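Local coordinates for L-methionine gamma-lyase (Fusobacterium nucleatum subsp. nucleatum, PDB 6LXU), which belongs to the Cys/Met metabolism family of pyridoxal-phosphate-dependent enzymes and carries its cofactor covalently bound to the chain, at residues 313-318 / 375-380; 191-196 / 261-266; 154-159 / 184-189; 331-336 / 391-396. All coordinates share one frame; numbering follows the deposited sequence. Where two conformers were deposited one is given.

Interaction 1 (313-318 / 375-380); sequences AMISFE and VRLSVG. With NO3 (nitrate ion), chain C.
Residues 314-318 and 375-378 pair as antiparallel neighbours in the mixed sheet formed by the later part of the chain. I315-L377 and F317-V375 are hydrogen-bonded pairs. M314-S378 and S316-R376 are non-hydrogen-bonded pairs. The two shortest bonds of the ladder, L377 N to I315 O and V375 N to F317 O, are each 2.8 Å. A further bond, V379 N to A313 O at 3.0 Å, continues it beyond the strand.

I315, F317, V375 and L377 share one face. I315 and F317 pack on V278 and L281 of helix 263-282, and V375 and L377 touch I349. The chi1 of F317 (57°) places CG between the backbone N and the carbonyl carbon. Its ring then lies beside V375. V375 CB sits over a ring face in a CH-pi contact, 3.9 Å from the centroid, and V375 CG1 reaches F317 CZ at 3.5 Å.

M314, S316, R376 and S378 occupy the other face. The M314 chain bends twice and brings CE over one face of the R376 guanidinium, 3.4 Å from NE. R376 NH1 bonds to N161 OD1. R376 NH2 makes a weak bond of 3.1 Å to nitrate O1, at the guanidinium edge. S378 OG bonds to G343 N.

The two faces therefore differ in chemistry. One is apolar. The other mixes M314 with polar groups. The nitrate, also bonded by S341 N and Q350 NE2, probably comes from the crystallisation liquor; the place can hold a small anion.

Interaction 2 (191-196 / 261-266); sequences ATPYMQ and KTFEIR
The F263 ring meets residues 192-194 with its edge, CZ leading. T192 OG1 and CB lie at that edge, with OG1 3.4 Å from F263 CZ. Y194 N is also near the ring plane. R266 NH2, from the same helix as F263, is another neighbour at the edge. P193 CD approaches the ring obliquely, 4.1 Å from F263 CZ. Y194 CB touches F263 CZ at 3.9 Å. The Y194 ring passes E264, its CE1 3.9 Å from E264 O.

F263 has CG anti to the backbone N (chi1 176°), which carries the ring out to the turn. The turn is fixed from within. T192 OG1 donates to A191 O, 2.6 Å away, and accepts from Y194 N at 3.0 Å, an ST turn. No hydrogen bond crosses between the segments, so the join rests on van der Waals contact. E264 OE2 bonds to N383 ND2 of the second subunit.

In the fold, the short, weakly bonded helix at about 192-195 comes soon after strand 183-187 and sits against the start of helix 263-282, where Y194 also touches M267 and E268. Helix 65-78 lies against P193. Helix 11-17 adds L11 beside F263 and E264.

Interaction 3 (154-159 / 184-189); sequences VYLETP and VIVDNT
V154 starts the pairing with V184 and I185: its O accepts from I185 N at 2.9 Å, and the two strands run parallel. Y155 comes next, on the same face as I185 and D187. Its CE2 touches I185 CG2 at 3.7 Å, and I185 O lies over one ring face. The CG of Y155 is anti to the backbone N (chi1 -174°), and the ring carries OH out to D187. Y155 OH donates to a water at 2.7 Å that lies in the ring plane. This water donates in turn to E157 OE1 and to D187 OD2.

L156 turns to the other face. Its N bonds to I185 O at 2.8 Å and its O accepts from D187 N at 3.0 Å. L156 CD1 meets V184 CG1 at 4.0 Å, and CB lies near V186 CG2. E157 runs alongside D187, pointing the same way. E157 OE1 and D187 OD2 are 4.0 Å apart. The shared water bridges the two carboxylates, and Y114 N also bonds to E157 OE1. T158 N donates to a second water at 2.7 Å, which donates to D187 O.

D187 OD1 accepts from T189 N, an Asx turn, and also from T189 OG1; the two bonds hold the carboxylate. D187 OD2 lies near N1 of the modified residue LLP at position 212. Strand 151-157, helix 169-176 and strand 183-187 form a beta-alpha-beta crossover. An aspartate at a strand end beside the pyridine nitrogen is characteristic of fold type I PLP enzymes.

Interaction 4 (331-336 / 391-396); sequences NNLKLC and LEQGLE
N332 and L333, where helix 322-332 runs out into the loop toward strand 337-338, rest on Q393, G394 and L391 of the C-terminal helix 384-396. The CA atoms of N332 and G394 come within 5.2 Å. G394 has no side chain, and L333 CD2 and N332 CB each lie 4.3 Å from its CA.

One hydrogen bond crosses the contact. The bond from Q393 NE2 to N332 O is 2.9 Å long and nearly straight, with an N-H...O angle of 172°. The acceptor lies almost in the amide plane of Q393, but the donor stands above the carbonyl plane of N332. K334 NZ reaches the same oxygen from the opposite face of that plane, at 3.0 Å. Q393 has CG between its backbone N and carbonyl carbon (chi1 68°) and bends again at chi2, which folds the amide back to the loop. Q393 NE2 also donates to D390 OD1.

The apolar part lies beside this. L333 CD2 touches L391 CA at 4.0 Å, and C336 SG meets L391 CD2 at 4.1 Å. L391 packs on I277 and F280 of helix 263-282 as well. D390 holds the loop backbone: OD1 takes K334 N, and OD2 takes L335 N and C336 N.

N332 O is thus gripped by two side-chain donors, one of them a lysine whose charge would probably polarise the carbonyl. The amide of Q393 bridges that oxygen and the D390 carboxylate. The polar bonds lie beside an apolar patch of L333, C336 and L391.

In the fold
Interactions 1 and 4 belong to one region: their centres are 14 Å apart and L377 CD2 touches L391 CD1 at 4.2 Å. Their segments alternate along the chain. Interactions 2 and 3 also touch. Q196 NE2 probably bonds to N188 OD1 at 2.8 Å and to T158 O at 3.0 Å. Interaction 3 reaches the cofactor through D187, whose OD2 lies near N1 of the modified residue at position 212. Y213, the next residue, touches T192 of interaction 2 and A313 and M314 of interaction 1. Helix 263-282 begins in interaction 2 and packs on I315, F317 and V379 of interaction 1. Interaction 4 is far from interaction 3, with centres about 33 Å apart.

Interaction 1 (313-318 / 375-380)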
# COMPACT_ATOMS: atom_id res chain seq x y z
N ALA A 313 24.88 15.78 -6.21
CA ALA A 313 24.13 15.72 -7.45
C ALA A 313 23.18 16.90 -7.62
O ALA A 313 22.33 16.88 -8.52
CB ALA A 313 23.42 14.39 -7.55
N MET A 314 23.35 17.93 -6.79
CA MET A 314 22.68 19.21 -6.99
C MET A 314 23.63 20.13 -7.73
O MET A 314 24.84 20.16 -7.45
CB MET A 314 22.30 19.83 -5.66
CG MET A 314 21.26 19.02 -4.90
SD MET A 314 19.71 18.76 -5.77
CE MET A 314 19.14 20.43 -6.08
N ILE A 315 23.08 20.88 -8.68
CA ILE A 315 23.86 21.88 -9.43
C ILE A 315 22.98 23.10 -9.54
O ILE A 315 21.81 22.98 -9.93
CB ILE A 315 24.19 21.43 -10.86
CG1 ILE A 315 24.86 20.04 -10.89
CG2 ILE A 315 25.09 22.47 -11.54
CD1 ILE A 315 24.92 19.43 -12.27
N SER A 316 23.51 24.29 -9.25
CA SER A 316 22.81 25.50 -9.67
C SER A 316 23.67 26.24 -10.67
O SER A 316 24.89 26.07 -10.71
CB SER A 316 22.45 26.40 -8.50
OG SER A 316 21.54 25.73 -7.66
N PHE A 317 23.04 27.04 -11.51
CA PHE A 317 23.81 27.76 -12.51
C PHE A 317 23.07 29.02 -12.90
O PHE A 317 21.85 29.11 -12.79
CB PHE A 317 24.14 26.88 -13.73
CG PHE A 317 22.94 26.28 -14.43
CD1 PHE A 317 22.38 25.08 -13.99
CD2 PHE A 317 22.41 26.88 -15.56
CE1 PHE A 317 21.29 24.52 -14.66
CE2 PHE A 317 21.33 26.33 -16.23
CZ PHE A 317 20.77 25.14 -15.78
N GLU A 318 23.84 30.01 -13.34
CA GLU A 318 23.30 31.31 -13.76
C GLU A 318 23.34 31.41 -15.27
O GLU A 318 24.41 31.36 -15.87
CB GLU A 318 24.11 32.45 -13.15
CG GLU A 318 23.50 33.84 -13.36
CD GLU A 318 22.37 34.18 -12.41
OE1 GLU A 318 22.33 33.62 -11.29
OE2 GLU A 318 21.55 35.07 -12.74
N VAL A 375 19.18 28.86 -12.05
CA VAL A 375 18.44 27.61 -12.28
C VAL A 375 19.03 26.57 -11.32
O VAL A 375 20.25 26.48 -11.16
CB VAL A 375 18.57 27.17 -13.74
CG1 VAL A 375 17.87 25.82 -13.97
CG2 VAL A 375 17.99 28.24 -14.66
N ARG A 376 18.14 25.81 -10.67
CA ARG A 376 18.54 24.71 -9.77
C ARG A 376 18.16 23.37 -10.39
O ARG A 376 17.00 23.15 -10.75
CB ARG A 376 17.87 24.84 -8.41
CG ARG A 376 18.56 23.98 -7.36
CD ARG A 376 17.84 23.92 -6.04
NE ARG A 376 16.83 22.88 -6.08
CZ ARG A 376 16.31 22.26 -5.02
NH1 ARG A 376 16.69 22.60 -3.78
NH2 ARG A 376 15.41 21.30 -5.19
N LEU A 377 19.15 22.50 -10.52
CA LEU A 377 18.99 21.20 -11.15
C LEU A 377 19.28 20.08 -10.15
O LEU A 377 20.37 20.03 -9.55
CB LEU A 377 19.95 21.11 -12.33
CG LEU A 377 19.90 19.86 -13.18
CD1 LEU A 377 18.59 19.78 -13.95
CD2 LEU A 377 21.07 19.84 -14.16
N SER A 378 18.30 19.19 -9.95
CA SER A 378 18.50 17.94 -9.21
C SER A 378 18.75 16.85 -10.24
O SER A 378 17.82 16.43 -10.95
CB SER A 378 17.26 17.61 -8.39
OG SER A 378 17.38 16.32 -7.81
N VAL A 379 19.99 16.42 -10.37
CA VAL A 379 20.35 15.47 -11.40
C VAL A 379 19.82 14.07 -11.02
O VAL A 379 20.11 13.58 -9.92
CB VAL A 379 21.88 15.42 -11.59
CG1 VAL A 379 22.30 14.34 -12.57
CG2 VAL A 379 22.41 16.79 -12.03
N GLY A 380 19.08 13.47 -11.95
CA GLY A 380 18.52 12.14 -11.75
C GLY A 380 19.41 11.04 -12.28
O GLY A 380 20.63 11.20 -12.41
N NO3 C . 13.27 22.08 -2.81
O1 NO3 C . 13.63 20.92 -2.72
O2 NO3 C . 13.67 22.93 -1.95
O3 NO3 C . 12.51 22.45 -3.75
O HOH W 1 19.74 14.86 -7.40

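Interaction 2 (191-196 / 261-266)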
# COMPACT_ATOMS: atom_id res chain seq x y z
N ALA A 191 23.79 16.08 1.11
CA ALA A 191 25.01 15.28 1.01
C ALA A 191 24.73 13.79 1.16
O ALA A 191 25.30 12.97 0.44
CB ALA A 191 26.02 15.73 2.04
N THR A 192 23.86 13.46 2.11
CA THR A 192 23.52 12.08 2.48
C THR A 192 24.71 11.40 3.16
O THR A 192 25.85 11.85 3.01
CB THR A 192 23.06 11.19 1.29
OG1 THR A 192 24.21 10.60 0.64
CG2 THR A 192 22.21 11.93 0.27
N PRO A 193 24.47 10.28 3.84
CA PRO A 193 25.62 9.55 4.41
C PRO A 193 26.53 8.89 3.40
O PRO A 193 27.62 8.43 3.78
CB PRO A 193 24.98 8.54 5.36
CG PRO A 193 23.58 8.41 4.90
CD PRO A 193 23.19 9.73 4.34
N TYR A 194 26.15 8.83 2.12
CA TYR A 194 27.09 8.43 1.06
C TYR A 194 28.25 9.41 0.94
O TYR A 194 29.36 8.99 0.60
CB TYR A 194 26.33 8.30 -0.27
CG TYR A 194 27.15 7.92 -1.47
CD1 TYR A 194 27.37 6.58 -1.78
CD2 TYR A 194 27.64 8.87 -2.34
CE1 TYR A 194 28.07 6.19 -2.89
CE2 TYR A 194 28.39 8.51 -3.46
CZ TYR A 194 28.60 7.16 -3.71
OH TYR A 194 29.32 6.75 -4.81
N MET A 195 28.01 10.69 1.18
CA MET A 195 29.05 11.70 1.03
C MET A 195 29.59 12.26 2.33
O MET A 195 30.77 12.63 2.37
CB MET A 195 28.56 12.87 0.18
CG MET A 195 28.28 12.44 -1.24
SD MET A 195 27.56 13.72 -2.27
CE MET A 195 25.97 12.97 -2.64
N GLN A 196 28.78 12.36 3.37
CA GLN A 196 29.15 13.14 4.55
C GLN A 196 28.52 12.50 5.76
O GLN A 196 27.34 12.14 5.71
CB GLN A 196 28.60 14.55 4.33
CG GLN A 196 28.95 15.61 5.34
CD GLN A 196 28.56 16.99 4.83
OE1 GLN A 196 29.39 17.72 4.30
NE2 GLN A 196 27.27 17.33 4.94
N LYS A 261 17.44 -0.01 -0.45
CA LYS A 261 18.10 -1.16 -1.08
C LYS A 261 18.99 -0.74 -2.25
O LYS A 261 19.96 -1.43 -2.54
CB LYS A 261 17.08 -2.18 -1.60
CG LYS A 261 16.16 -2.76 -0.54
CD LYS A 261 16.86 -3.71 0.41
CE LYS A 261 15.89 -4.22 1.46
NZ LYS A 261 16.57 -5.17 2.39
N THR A 262 18.64 0.36 -2.93
CA THR A 262 19.41 0.87 -4.06
C THR A 262 20.16 2.16 -3.73
O THR A 262 20.72 2.79 -4.62
CB THR A 262 18.52 1.09 -5.28
OG1 THR A 262 17.46 2.00 -4.96
CG2 THR A 262 17.97 -0.24 -5.79
N PHE A 263 20.23 2.55 -2.45
CA PHE A 263 20.83 3.83 -2.06
C PHE A 263 22.26 3.99 -2.60
O PHE A 263 22.60 5.04 -3.18
CB PHE A 263 20.80 3.97 -0.54
CG PHE A 263 21.47 5.21 -0.03
CD1 PHE A 263 20.96 6.47 -0.31
CD2 PHE A 263 22.60 5.13 0.75
CE1 PHE A 263 21.58 7.62 0.17
CE2 PHE A 263 23.23 6.27 1.23
CZ PHE A 263 22.72 7.51 0.94
N GLU A 264 23.11 2.98 -2.42
CA GLU A 264 24.50 3.12 -2.85
C GLU A 264 24.61 3.36 -4.34
O GLU A 264 25.29 4.28 -4.80
CB GLU A 264 25.32 1.89 -2.47
CG GLU A 264 26.78 1.98 -2.90
CD GLU A 264 27.56 0.72 -2.68
OE1 GLU A 264 27.09 -0.37 -3.07
OE2 GLU A 264 28.69 0.81 -2.14
N ILE A 265 23.96 2.50 -5.13
CA ILE A 265 24.07 2.60 -6.58
C ILE A 265 23.36 3.84 -7.12
O ILE A 265 23.79 4.40 -8.12
CB ILE A 265 23.64 1.31 -7.33
CG1 ILE A 265 22.24 0.82 -6.93
CG2 ILE A 265 24.71 0.24 -7.12
CD1 ILE A 265 21.68 -0.25 -7.84
N ARG A 266 22.26 4.25 -6.48
CA ARG A 266 21.61 5.49 -6.89
C ARG A 266 22.54 6.67 -6.66
O ARG A 266 22.76 7.48 -7.55
CB ARG A 266 20.29 5.72 -6.15
CG ARG A 266 19.18 4.78 -6.60
CD ARG A 266 17.82 5.08 -5.99
NE ARG A 266 17.75 4.87 -4.54
CZ ARG A 266 17.83 5.82 -3.59
NH1 ARG A 266 18.01 7.10 -3.93
NH2 ARG A 266 17.75 5.48 -2.31

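Interaction 3 (154-159 / 184-189)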
# COMPACT_ATOMS: atom_id res chain seq x y z
N VAL A 154 23.49 25.19 17.77
CA VAL A 154 24.08 25.71 16.56
C VAL A 154 23.56 24.79 15.44
O VAL A 154 23.80 23.59 15.48
CB VAL A 154 25.63 25.74 16.63
CG1 VAL A 154 26.24 26.05 15.28
CG2 VAL A 154 26.06 26.77 17.66
N TYR A 155 22.81 25.36 14.51
CA TYR A 155 22.11 24.59 13.47
C TYR A 155 22.75 24.90 12.13
O TYR A 155 22.84 26.06 11.75
CB TYR A 155 20.63 24.96 13.48
CG TYR A 155 19.80 24.11 12.54
CD1 TYR A 155 19.76 24.39 11.19
CD2 TYR A 155 19.08 23.02 13.00
CE1 TYR A 155 19.03 23.59 10.30
CE2 TYR A 155 18.33 22.23 12.14
CZ TYR A 155 18.31 22.52 10.79
OH TYR A 155 17.54 21.72 9.94
N LEU A 156 23.19 23.85 11.43
CA LEU A 156 23.98 24.00 10.21
C LEU A 156 23.42 23.18 9.07
O LEU A 156 22.76 22.15 9.28
CB LEU A 156 25.43 23.58 10.45
CG LEU A 156 26.12 24.24 11.65
CD1 LEU A 156 27.44 23.55 11.95
CD2 LEU A 156 26.32 25.72 11.42
N GLU A 157 23.76 23.58 7.85
CA GLU A 157 23.29 22.90 6.65
C GLU A 157 24.35 23.06 5.58
O GLU A 157 24.72 24.19 5.28
CB GLU A 157 21.96 23.53 6.23
CG GLU A 157 21.19 22.80 5.16
CD GLU A 157 19.87 23.47 4.83
OE1 GLU A 157 19.18 24.06 5.73
OE2 GLU A 157 19.51 23.41 3.64
N THR A 158 24.87 21.97 5.01
CA THR A 158 25.91 22.05 3.98
C THR A 158 25.91 20.79 3.14
O THR A 158 25.87 19.70 3.69
CB THR A 158 27.32 22.30 4.58
OG1 THR A 158 28.29 22.39 3.53
CG2 THR A 158 27.74 21.25 5.59
N PRO A 159 25.97 20.90 1.81
CA PRO A 159 25.77 22.12 1.03
C PRO A 159 24.38 22.69 1.23
O PRO A 159 23.46 21.94 1.56
CB PRO A 159 25.96 21.65 -0.42
CG PRO A 159 26.65 20.33 -0.33
CD PRO A 159 26.15 19.73 0.95
N VAL A 184 25.06 20.73 18.47
CA VAL A 184 25.24 21.01 17.06
C VAL A 184 24.32 20.06 16.28
O VAL A 184 24.40 18.84 16.43
CB VAL A 184 26.71 20.84 16.61
CG1 VAL A 184 26.85 21.19 15.13
CG2 VAL A 184 27.63 21.72 17.44
N ILE A 185 23.47 20.66 15.44
CA ILE A 185 22.48 19.93 14.64
C ILE A 185 22.79 20.22 13.19
O ILE A 185 22.92 21.39 12.82
CB ILE A 185 21.03 20.36 14.98
CG1 ILE A 185 20.78 20.19 16.48
CG2 ILE A 185 20.03 19.58 14.15
CD1 ILE A 185 19.43 20.68 16.96
N VAL A 186 22.89 19.18 12.36
CA VAL A 186 23.17 19.35 10.93
C VAL A 186 22.09 18.69 10.09
O VAL A 186 21.78 17.51 10.28
CB VAL A 186 24.54 18.76 10.55
CG1 VAL A 186 24.77 18.79 9.05
CG2 VAL A 186 25.62 19.55 11.26
N ASP A 187 21.58 19.45 9.13
CA ASP A 187 20.70 18.92 8.09
C ASP A 187 21.58 18.38 6.97
O ASP A 187 22.17 19.14 6.21
CB ASP A 187 19.76 20.04 7.63
CG ASP A 187 18.78 19.61 6.55
OD1 ASP A 187 19.02 18.56 5.92
OD2 ASP A 187 17.79 20.35 6.33
N ASN A 188 21.68 17.05 6.92
CA ASN A 188 22.55 16.33 5.99
C ASN A 188 21.81 15.81 4.76
O ASN A 188 22.28 14.88 4.10
CB ASN A 188 23.23 15.17 6.75
CG ASN A 188 24.49 14.64 6.06
OD1 ASN A 188 25.25 15.42 5.48
ND2 ASN A 188 24.71 13.32 6.14
N THR A 189 20.67 16.43 4.44
CA THR A 189 19.82 15.97 3.33
C THR A 189 20.55 15.91 1.99
O THR A 189 20.52 14.89 1.32
CB THR A 189 18.58 16.88 3.20
OG1 THR A 189 17.79 16.79 4.39
CG2 THR A 189 17.72 16.48 2.03
O HOH W 2 17.23 22.72 7.44
O HOH W 3 24.82 19.46 6.12

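Interaction 4 (331-336 / 391-396)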
# COMPACT_ATOMS: atom_id res chain seq x y z
N ASN A 331 10.85 25.94 -20.14
CA ASN A 331 9.65 25.68 -20.94
C ASN A 331 9.90 24.81 -22.17
O ASN A 331 8.95 24.25 -22.73
CB ASN A 331 8.96 26.98 -21.33
CG ASN A 331 8.31 27.66 -20.15
OD1 ASN A 331 8.11 27.05 -19.09
ND2 ASN A 331 7.98 28.93 -20.29
N ASN A 332 11.16 24.68 -22.59
CA ASN A 332 11.53 23.85 -23.74
C ASN A 332 12.06 22.46 -23.38
O ASN A 332 12.30 21.66 -24.28
CB ASN A 332 12.54 24.59 -24.61
CG ASN A 332 11.87 25.59 -25.52
OD1 ASN A 332 11.35 25.21 -26.56
ND2 ASN A 332 11.87 26.85 -25.12
N LEU A 333 12.26 22.18 -22.09
CA LEU A 333 12.81 20.87 -21.70
C LEU A 333 11.75 19.79 -21.81
O LEU A 333 10.59 20.02 -21.50
CB LEU A 333 13.41 20.92 -20.30
CG LEU A 333 14.59 21.90 -20.16
CD1 LEU A 333 15.01 22.04 -18.70
CD2 LEU A 333 15.76 21.47 -21.03
N LYS A 334 12.18 18.63 -22.30
CA LYS A 334 11.31 17.47 -22.52
C LYS A 334 11.59 16.28 -21.61
O LYS A 334 10.71 15.42 -21.45
CB LYS A 334 11.42 17.01 -23.98
CG LYS A 334 11.14 18.08 -25.03
CD LYS A 334 9.77 18.70 -24.86
CE LYS A 334 9.35 19.54 -26.06
NZ LYS A 334 10.17 20.77 -26.19
N LEU A 335 12.77 16.22 -21.02
CA LEU A 335 13.15 15.10 -20.15
C LEU A 335 13.18 15.56 -18.70
O LEU A 335 12.55 14.93 -17.84
CB LEU A 335 14.50 14.53 -20.59
CG LEU A 335 14.97 13.28 -19.83
CD1 LEU A 335 13.96 12.16 -19.99
CD2 LEU A 335 16.34 12.86 -20.33
N CYS A 336 13.89 16.65 -18.41
CA CYS A 336 13.90 17.24 -17.09
C CYS A 336 12.49 17.70 -16.75
O CYS A 336 11.80 18.28 -17.60
CB CYS A 336 14.81 18.46 -17.08
SG CYS A 336 16.53 18.17 -17.57
N LEU A 391 19.12 19.40 -22.06
CA LEU A 391 19.62 20.73 -21.69
C LEU A 391 20.18 21.48 -22.90
O LEU A 391 19.92 22.68 -23.06
CB LEU A 391 20.69 20.61 -20.61
CG LEU A 391 20.22 20.08 -19.25
CD1 LEU A 391 21.41 19.74 -18.38
CD2 LEU A 391 19.31 21.08 -18.56
N GLU A 392 20.93 20.78 -23.75
CA GLU A 392 21.53 21.40 -24.93
C GLU A 392 20.47 21.97 -25.86
O GLU A 392 20.59 23.13 -26.28
CB GLU A 392 22.43 20.41 -25.66
CG GLU A 392 23.03 20.89 -26.99
CD GLU A 392 23.84 22.17 -26.89
OE1 GLU A 392 24.29 22.55 -25.78
OE2 GLU A 392 24.02 22.81 -27.95
N GLN A 393 19.43 21.19 -26.19
CA GLN A 393 18.39 21.70 -27.08
C GLN A 393 17.61 22.85 -26.44
O GLN A 393 17.24 23.80 -27.13
CB GLN A 393 17.48 20.59 -27.63
CG GLN A 393 16.56 19.90 -26.62
CD GLN A 393 15.33 20.70 -26.25
OE1 GLN A 393 14.84 21.54 -27.02
NE2 GLN A 393 14.80 20.44 -25.06
N GLY A 394 17.39 22.80 -25.13
CA GLY A 394 16.73 23.89 -24.44
C GLY A 394 17.57 25.16 -24.45
O GLY A 394 17.05 26.27 -24.67
N LEU A 395 18.86 25.01 -24.19
CA LEU A 395 19.78 26.16 -24.20
C LEU A 395 19.88 26.80 -25.59
O LEU A 395 20.05 28.02 -25.69
CB LEU A 395 21.17 25.74 -23.71
CG LEU A 395 21.27 25.42 -22.22
CD1 LEU A 395 22.55 24.64 -21.95
CD2 LEU A 395 21.20 26.68 -21.36
N GLU A 396 19.76 26.00 -26.65
CA GLU A 396 19.75 26.51 -28.04
C GLU A 396 18.62 27.51 -28.28
O GLU A 396 18.75 28.40 -29.13
CB GLU A 396 19.64 25.37 -29.06
CG GLU A 396 20.91 24.57 -29.25
CD GLU A 396 20.75 23.35 -30.15
OE1 GLU A 396 19.61 22.96 -30.49
OE2 GLU A 396 21.79 22.76 -30.53